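Local coordinates for PAP fimbrial major pilin protein (PDB 2UY6) that polymerizes into the thick helical rod of the pilus, the filament that enables the bacterium to colonize the epithelium of particular host organs, at residues B[77-82]-B[131-136]; B[93-96]-B[102-105]. The protein carries 2 engineered substitutions. All blocks are in the same frame, centred on the assembly; numbering follows the deposited sequence.

Contact 1 of 2, residues B[77-82]-B[131-136]; sequences VKLAFT and LHYTAV
The rings of Phe81 and Tyr133 meet T-shaped, with an edge of Phe81 set against a face of Tyr133. Their centroids lie 5.2 Å apart and their planes stand at 81°. Phe81 CZ sits 3.7 Å above the Tyr133 plane, displaced toward the rim near CZ; Phe81 CE1 comes within 3.7 Å of Tyr133 CZ. Tyr133, with CG anti to the carbonyl carbon (chi1 -62°), carries its ring across the gap to Phe81, and the two side chains approach from opposite directions. The phenol oxygen continues past the edge of Phe81, close to that ring's plane, and arrives beside the isobutyl group of Leu79, with Tyr133 OH 3.9 Å from Leu79 CD2. Leu79 also reaches tip to tip toward Leu131, their CD1 atoms being 4.1 Å apart. All four residues are buried, and Phe158 of strand 153-162 touches Phe81, Leu79 and Leu131, adding to the cluster. The segment axes approach to 12.7 Å with their directions 24° apart, a spacing spanned by side chains and far too wide for backbone pairing. This is face-to-face packing of two beta sheets, the hydrophobic interior of the immunoglobulin-like sandwich found in pilin subunits.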
ATOM      1  N   VAL B  77      -7.762  -3.010  -9.400  1.00 37.60           N
ATOM      2  CA  VAL B  77      -7.898  -3.990  -8.333  1.00 35.04           C
ATOM      3  C   VAL B  77      -9.058  -4.926  -8.664  1.00 34.29           C
ATOM      4  O   VAL B  77     -10.214  -4.505  -8.661  1.00 34.38           O
ATOM      5  CB  VAL B  77      -8.179  -3.313  -6.969  1.00 33.08           C
ATOM      6  CG1 VAL B  77      -8.084  -4.331  -5.844  1.00 29.05           C
ATOM      7  CG2 VAL B  77      -7.198  -2.189  -6.746  1.00 34.20           C
ATOM      8  N   LYS B  78      -8.748  -6.184  -8.972  1.00 32.24           N
ATOM      9  CA  LYS B  78      -9.786  -7.162  -9.274  1.00 30.35           C
ATOM     10  C   LYS B  78     -10.408  -7.602  -7.956  1.00 29.25           C
ATOM     11  O   LYS B  78      -9.718  -7.775  -6.953  1.00 27.96           O
ATOM     12  CB  LYS B  78      -9.201  -8.357 -10.006  1.00 31.18           C
ATOM     13  N   LEU B  79     -11.719  -7.782  -7.965  1.00 28.97           N
ATOM     14  CA  LEU B  79     -12.440  -8.164  -6.763  1.00 29.34           C
ATOM     15  C   LEU B  79     -13.222  -9.452  -7.000  1.00 29.50           C
ATOM     16  O   LEU B  79     -13.853  -9.615  -8.043  1.00 31.58           O
ATOM     17  CB  LEU B  79     -13.369  -7.015  -6.381  1.00 29.61           C
ATOM     18  CG  LEU B  79     -14.241  -7.123  -5.139  1.00 32.06           C
ATOM     19  CD1 LEU B  79     -14.797  -5.747  -4.811  1.00 32.57           C
ATOM     20  CD2 LEU B  79     -15.362  -8.115  -5.381  1.00 33.16           C
ATOM     21  N   ALA B  80     -13.175 -10.376  -6.045  1.00 28.28           N
ATOM     22  CA  ALA B  80     -13.891 -11.638  -6.204  1.00 27.83           C
ATOM     23  C   ALA B  80     -14.171 -12.380  -4.897  1.00 28.16           C
ATOM     24  O   ALA B  80     -13.426 -12.262  -3.916  1.00 28.35           O
ATOM     25  CB  ALA B  80     -13.126 -12.554  -7.163  1.00 25.34           C
ATOM     26  N   PHE B  81     -15.257 -13.146  -4.889  1.00 26.90           N
ATOM     27  CA  PHE B  81     -15.615 -13.922  -3.713  1.00 26.09           C
ATOM     28  C   PHE B  81     -15.306 -15.383  -3.984  1.00 28.96           C
ATOM     29  O   PHE B  81     -15.426 -15.860  -5.118  1.00 28.67           O
ATOM     30  CB  PHE B  81     -17.096 -13.783  -3.384  1.00 23.27           C
ATOM     31  CG  PHE B  81     -17.477 -12.450  -2.813  1.00 21.83           C
ATOM     32  CD1 PHE B  81     -17.673 -11.352  -3.640  1.00 20.48           C
ATOM     33  CD2 PHE B  81     -17.666 -12.302  -1.448  1.00 19.57           C
ATOM     34  CE1 PHE B  81     -18.059 -10.122  -3.111  1.00 20.11           C
ATOM     35  CE2 PHE B  81     -18.053 -11.076  -0.907  1.00 20.27           C
ATOM     36  CZ  PHE B  81     -18.251  -9.983  -1.740  1.00 19.91           C
ATOM     37  N   THR B  82     -14.903 -16.096  -2.941  1.00 30.86           N
ATOM     38  CA  THR B  82     -14.594 -17.504  -3.081  1.00 32.75           C
ATOM     39  C   THR B  82     -15.055 -18.302  -1.877  1.00 33.25           C
ATOM     40  O   THR B  82     -14.905 -17.874  -0.734  1.00 33.36           O
ATOM     41  CB  THR B  82     -13.081 -17.716  -3.312  1.00 33.40           C
ATOM     42  OG1 THR B  82     -12.815 -17.647  -4.720  1.00 34.20           O
ATOM     43  CG2 THR B  82     -12.622 -19.064  -2.772  1.00 33.52           C
ATOM     44  N   LEU B 131     -18.746  -0.993   0.538  1.00 30.68           N
ATOM     45  CA  LEU B 131     -19.330  -1.718  -0.582  1.00 31.09           C
ATOM     46  C   LEU B 131     -20.579  -2.351   0.030  1.00 31.68           C
ATOM     47  O   LEU B 131     -20.511  -2.938   1.115  1.00 31.74           O
ATOM     48  CB  LEU B 131     -18.368  -2.794  -1.087  1.00 30.33           C
ATOM     49  CG  LEU B 131     -17.043  -2.280  -1.664  1.00 30.32           C
ATOM     50  CD1 LEU B 131     -16.007  -3.398  -1.678  1.00 30.25           C
ATOM     51  CD2 LEU B 131     -17.270  -1.736  -3.058  1.00 29.45           C
ATOM     52  N   HIS B 132     -21.716  -2.214  -0.647  1.00 31.83           N
ATOM     53  CA  HIS B 132     -22.979  -2.746  -0.133  1.00 32.58           C
ATOM     54  C   HIS B 132     -23.460  -3.987  -0.874  1.00 31.42           C
ATOM     55  O   HIS B 132     -23.507  -4.007  -2.102  1.00 32.21           O
ATOM     56  CB  HIS B 132     -24.079  -1.678  -0.216  1.00 35.13           C
ATOM     57  CG  HIS B 132     -23.717  -0.367   0.421  1.00 37.91           C
ATOM     58  ND1 HIS B 132     -23.692  -0.178   1.788  1.00 40.00           N
ATOM     59  CD2 HIS B 132     -23.399   0.831  -0.127  1.00 37.75           C
ATOM     60  CE1 HIS B 132     -23.379   1.078   2.053  1.00 38.65           C
ATOM     61  NE2 HIS B 132     -23.196   1.713   0.909  1.00 39.22           N
ATOM     62  N   TYR B 133     -23.811  -5.017  -0.111  1.00 29.30           N
ATOM     63  CA  TYR B 133     -24.335  -6.269  -0.655  1.00 27.55           C
ATOM     64  C   TYR B 133     -25.482  -6.719   0.251  1.00 27.19           C
ATOM     65  O   TYR B 133     -25.677  -6.178   1.341  1.00 28.35           O
ATOM     66  CB  TYR B 133     -23.286  -7.390  -0.645  1.00 26.26           C
ATOM     67  CG  TYR B 133     -22.041  -7.166  -1.472  1.00 25.53           C
ATOM     68  CD1 TYR B 133     -20.928  -6.504  -0.943  1.00 23.94           C
ATOM     69  CD2 TYR B 133     -21.966  -7.633  -2.781  1.00 22.56           C
ATOM     70  CE1 TYR B 133     -19.772  -6.314  -1.706  1.00 21.84           C
ATOM     71  CE2 TYR B 133     -20.821  -7.448  -3.546  1.00 23.29           C
ATOM     72  CZ  TYR B 133     -19.731  -6.788  -3.005  1.00 22.53           C
ATOM     73  OH  TYR B 133     -18.617  -6.600  -3.782  1.00 24.18           O
ATOM     74  N   THR B 134     -26.247  -7.700  -0.206  1.00 25.88           N
ATOM     75  CA  THR B 134     -27.322  -8.258   0.606  1.00 25.11           C
ATOM     76  C   THR B 134     -27.188  -9.762   0.485  1.00 23.61           C
ATOM     77  O   THR B 134     -26.789 -10.279  -0.557  1.00 22.58           O
ATOM     78  CB  THR B 134     -28.725  -7.836   0.134  1.00 25.65           C
ATOM     79  OG1 THR B 134     -28.755  -7.791  -1.293  1.00 31.64           O
ATOM     80  CG2 THR B 134     -29.100  -6.488   0.712  1.00 25.14           C
ATOM     81  N   ALA B 135     -27.497 -10.465   1.562  1.00 23.46           N
ATOM     82  CA  ALA B 135     -27.385 -11.908   1.555  1.00 22.30           C
ATOM     83  C   ALA B 135     -28.661 -12.545   2.065  1.00 22.23           C
ATOM     84  O   ALA B 135     -29.247 -12.090   3.052  1.00 21.09           O
ATOM     85  CB  ALA B 135     -26.201 -12.336   2.410  1.00 19.58           C
ATOM     86  N   VAL B 136     -29.081 -13.604   1.384  1.00 23.33           N
ATOM     87  CA  VAL B 136     -30.287 -14.338   1.752  1.00 27.83           C
ATOM     88  C   VAL B 136     -29.986 -15.822   1.896  1.00 28.47           C
ATOM     89  O   VAL B 136     -29.148 -16.375   1.182  1.00 29.59           O
ATOM     90  CB  VAL B 136     -31.398 -14.189   0.682  1.00 27.98           C
ATOM     91  CG1 VAL B 136     -31.939 -12.766   0.668  1.00 29.30           C
ATOM     92  CG2 VAL B 136     -30.838 -14.545  -0.682  1.00 31.14           C
TER

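Contact 2 of 2, residues B[93-96]-B[102-105]; sequences LDTN and AIVV
Leu93 and Ile103 grip each other through two backbone hydrogen bonds, the reciprocal pattern of an antiparallel hydrogen-bonded pair. Leu93 N reaches Ile103 O at 2.7 Å, while Ile103 N reaches Leu93 O at 2.9 Å, with N-H...O angles of 158° and 167°. The same Leu93 O also receives a CA-H contact from Ala102 CA at 3.6 Å. The paired side chains leave the sheet on one face, and their first side-chain carbons lie close, Leu93 CB to Ile103 CB being 4.1 Å.

Thr95 follows the short strand and crosses Ile103 at about a right angle, its methyl CG2 lying 3.7 Å from Ile103 CG1 and 3.9 Å from Ile103 CD1. The first torsion of Thr95 puts OG1 between the backbone N and the carbonyl carbon, where it is held by a hydrogen bond to the carbonyl oxygen of Leu101, and turns CG2 toward the isoleucine. Within the same segment, a weak, bent bond from Thr95 N to Asp94 OD1, with an angle of 115° at the hydrogen, adds a local tie.

Farther out, Leu93 rests on Phe114 and on Ala154 and Ala156, Ile103 on Phe35, and both also pack on apolar side chains of a different protein's chain. The short, weakly bonded strand 93-94 is at the edge of its sheet within this chain, forming a hairpin with strand 101-106. Strand 130-139 flanks 101-106 on its other side, through the backbone pairs Ala102 with Lys138 and Val104 with Val136; backbone hydrogen bonds of Asp94 with Pro84 and of Asn96 with Ser153 link the hairpin to strands 77-86 and 153-162.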
ATOM      1  N   LEU B  93     -23.683 -20.126  -2.227  1.00 36.46           N
ATOM      2  CA  LEU B  93     -22.622 -20.459  -1.292  1.00 37.57           C
ATOM      3  C   LEU B  93     -23.075 -21.569  -0.338  1.00 37.93           C
ATOM      4  O   LEU B  93     -23.896 -21.331   0.552  1.00 37.41           O
ATOM      5  CB  LEU B  93     -22.228 -19.214  -0.492  1.00 37.74           C
ATOM      6  CG  LEU B  93     -21.133 -19.430   0.551  1.00 38.15           C
ATOM      7  CD1 LEU B  93     -19.830 -19.759  -0.157  1.00 38.89           C
ATOM      8  CD2 LEU B  93     -20.989 -18.195   1.409  1.00 36.45           C
ATOM      9  N   ASP B  94     -22.537 -22.775  -0.523  1.00 37.31           N
ATOM     10  CA  ASP B  94     -22.897 -23.907   0.322  1.00 36.59           C
ATOM     11  C   ASP B  94     -22.572 -23.593   1.785  1.00 36.07           C
ATOM     12  O   ASP B  94     -21.631 -22.847   2.069  1.00 37.68           O
ATOM     13  CB  ASP B  94     -22.148 -25.163  -0.130  1.00 38.44           C
ATOM     14  CG  ASP B  94     -22.924 -26.449   0.166  1.00 39.56           C
ATOM     15  OD1 ASP B  94     -23.429 -26.596   1.299  1.00 37.60           O
ATOM     16  OD2 ASP B  94     -23.022 -27.311  -0.735  1.00 38.57           O
ATOM     17  N   THR B  95     -23.345 -24.163   2.707  1.00 34.46           N
ATOM     18  CA  THR B  95     -23.150 -23.914   4.133  1.00 34.45           C
ATOM     19  C   THR B  95     -22.748 -25.123   4.964  1.00 36.78           C
ATOM     20  O   THR B  95     -22.754 -26.255   4.489  1.00 36.08           O
ATOM     21  CB  THR B  95     -24.424 -23.358   4.765  1.00 33.46           C
ATOM     22  OG1 THR B  95     -25.516 -24.233   4.457  1.00 30.52           O
ATOM     23  CG2 THR B  95     -24.716 -21.959   4.248  1.00 31.68           C
ATOM     24  N   ASN B  96     -22.409 -24.861   6.222  1.00 39.19           N
ATOM     25  CA  ASN B  96     -22.018 -25.906   7.161  1.00 42.87           C
ATOM     26  C   ASN B  96     -23.151 -26.197   8.131  1.00 44.22           C
ATOM     27  O   ASN B  96     -23.871 -25.286   8.552  1.00 44.61           O
ATOM     28  CB  ASN B  96     -20.791 -25.484   7.974  1.00 44.87           C
ATOM     29  CG  ASN B  96     -19.570 -25.251   7.112  1.00 48.18           C
ATOM     30  OD1 ASN B  96     -19.163 -26.126   6.336  1.00 48.20           O
ATOM     31  ND2 ASN B  96     -18.969 -24.068   7.244  1.00 47.85           N
ATOM     32  N   ALA B 102     -28.405 -22.844   1.611  1.00 30.17           N
ATOM     33  CA  ALA B 102     -27.354 -22.217   0.820  1.00 27.88           C
ATOM     34  C   ALA B 102     -27.496 -20.696   0.951  1.00 27.29           C
ATOM     35  O   ALA B 102     -28.588 -20.192   1.234  1.00 25.57           O
ATOM     36  CB  ALA B 102     -27.488 -22.633  -0.634  1.00 27.02           C
ATOM     37  N   ILE B 103     -26.398 -19.968   0.758  1.00 26.05           N
ATOM     38  CA  ILE B 103     -26.427 -18.514   0.857  1.00 24.83           C
ATOM     39  C   ILE B 103     -26.198 -17.851  -0.492  1.00 25.41           C
ATOM     40  O   ILE B 103     -25.307 -18.236  -1.245  1.00 24.74           O
ATOM     41  CB  ILE B 103     -25.372 -17.985   1.845  1.00 25.41           C
ATOM     42  CG1 ILE B 103     -25.669 -18.507   3.252  1.00 22.49           C
ATOM     43  CG2 ILE B 103     -25.374 -16.447   1.843  1.00 25.06           C
ATOM     44  CD1 ILE B 103     -24.681 -18.041   4.301  1.00 20.05           C
ATOM     45  N   VAL B 104     -27.018 -16.845  -0.774  1.00 25.46           N
ATOM     46  CA  VAL B 104     -26.963 -16.089  -2.017  1.00 25.89           C
ATOM     47  C   VAL B 104     -26.639 -14.621  -1.704  1.00 27.09           C
ATOM     48  O   VAL B 104     -27.221 -14.029  -0.791  1.00 26.96           O
ATOM     49  CB  VAL B 104     -28.319 -16.207  -2.755  1.00 26.37           C
ATOM     50  CG1 VAL B 104     -28.521 -15.045  -3.711  1.00 28.14           C
ATOM     51  CG2 VAL B 104     -28.364 -17.527  -3.511  1.00 26.66           C
ATOM     52  N   VAL B 105     -25.703 -14.040  -2.451  1.00 27.69           N
ATOM     53  CA  VAL B 105     -25.309 -12.654  -2.219  1.00 29.39           C
ATOM     54  C   VAL B 105     -25.468 -11.787  -3.459  1.00 31.42           C
ATOM     55  O   VAL B 105     -24.979 -12.123  -4.548  1.00 29.48           O
ATOM     56  CB  VAL B 105     -23.847 -12.560  -1.707  1.00 29.73           C
ATOM     57  CG1 VAL B 105     -23.464 -11.094  -1.450  1.00 28.16           C
ATOM     58  CG2 VAL B 105     -23.702 -13.367  -0.429  1.00 27.49           C
TER

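The centres of the two contacts lie about 13 Å apart within one fimbrial domain. Along the chain, contact 2 is nested inside the loop closed by contact 1: strand 77-86 is followed by 93-94 and 101-106, and the chain then reaches 130-139. Strands 101-106 and 130-139 are sheet neighbours, and the contacts touch there, with Val136 N 2.9 Å from Val104 O as a probable hydrogen bond and Tyr133 CB packed 3.8 Å from Val105 CG1. Contact 1 joins the two sheets through the interior, whereas contact 2 builds the sheet outward to a strand at its margin, where another protein's chain packs as well.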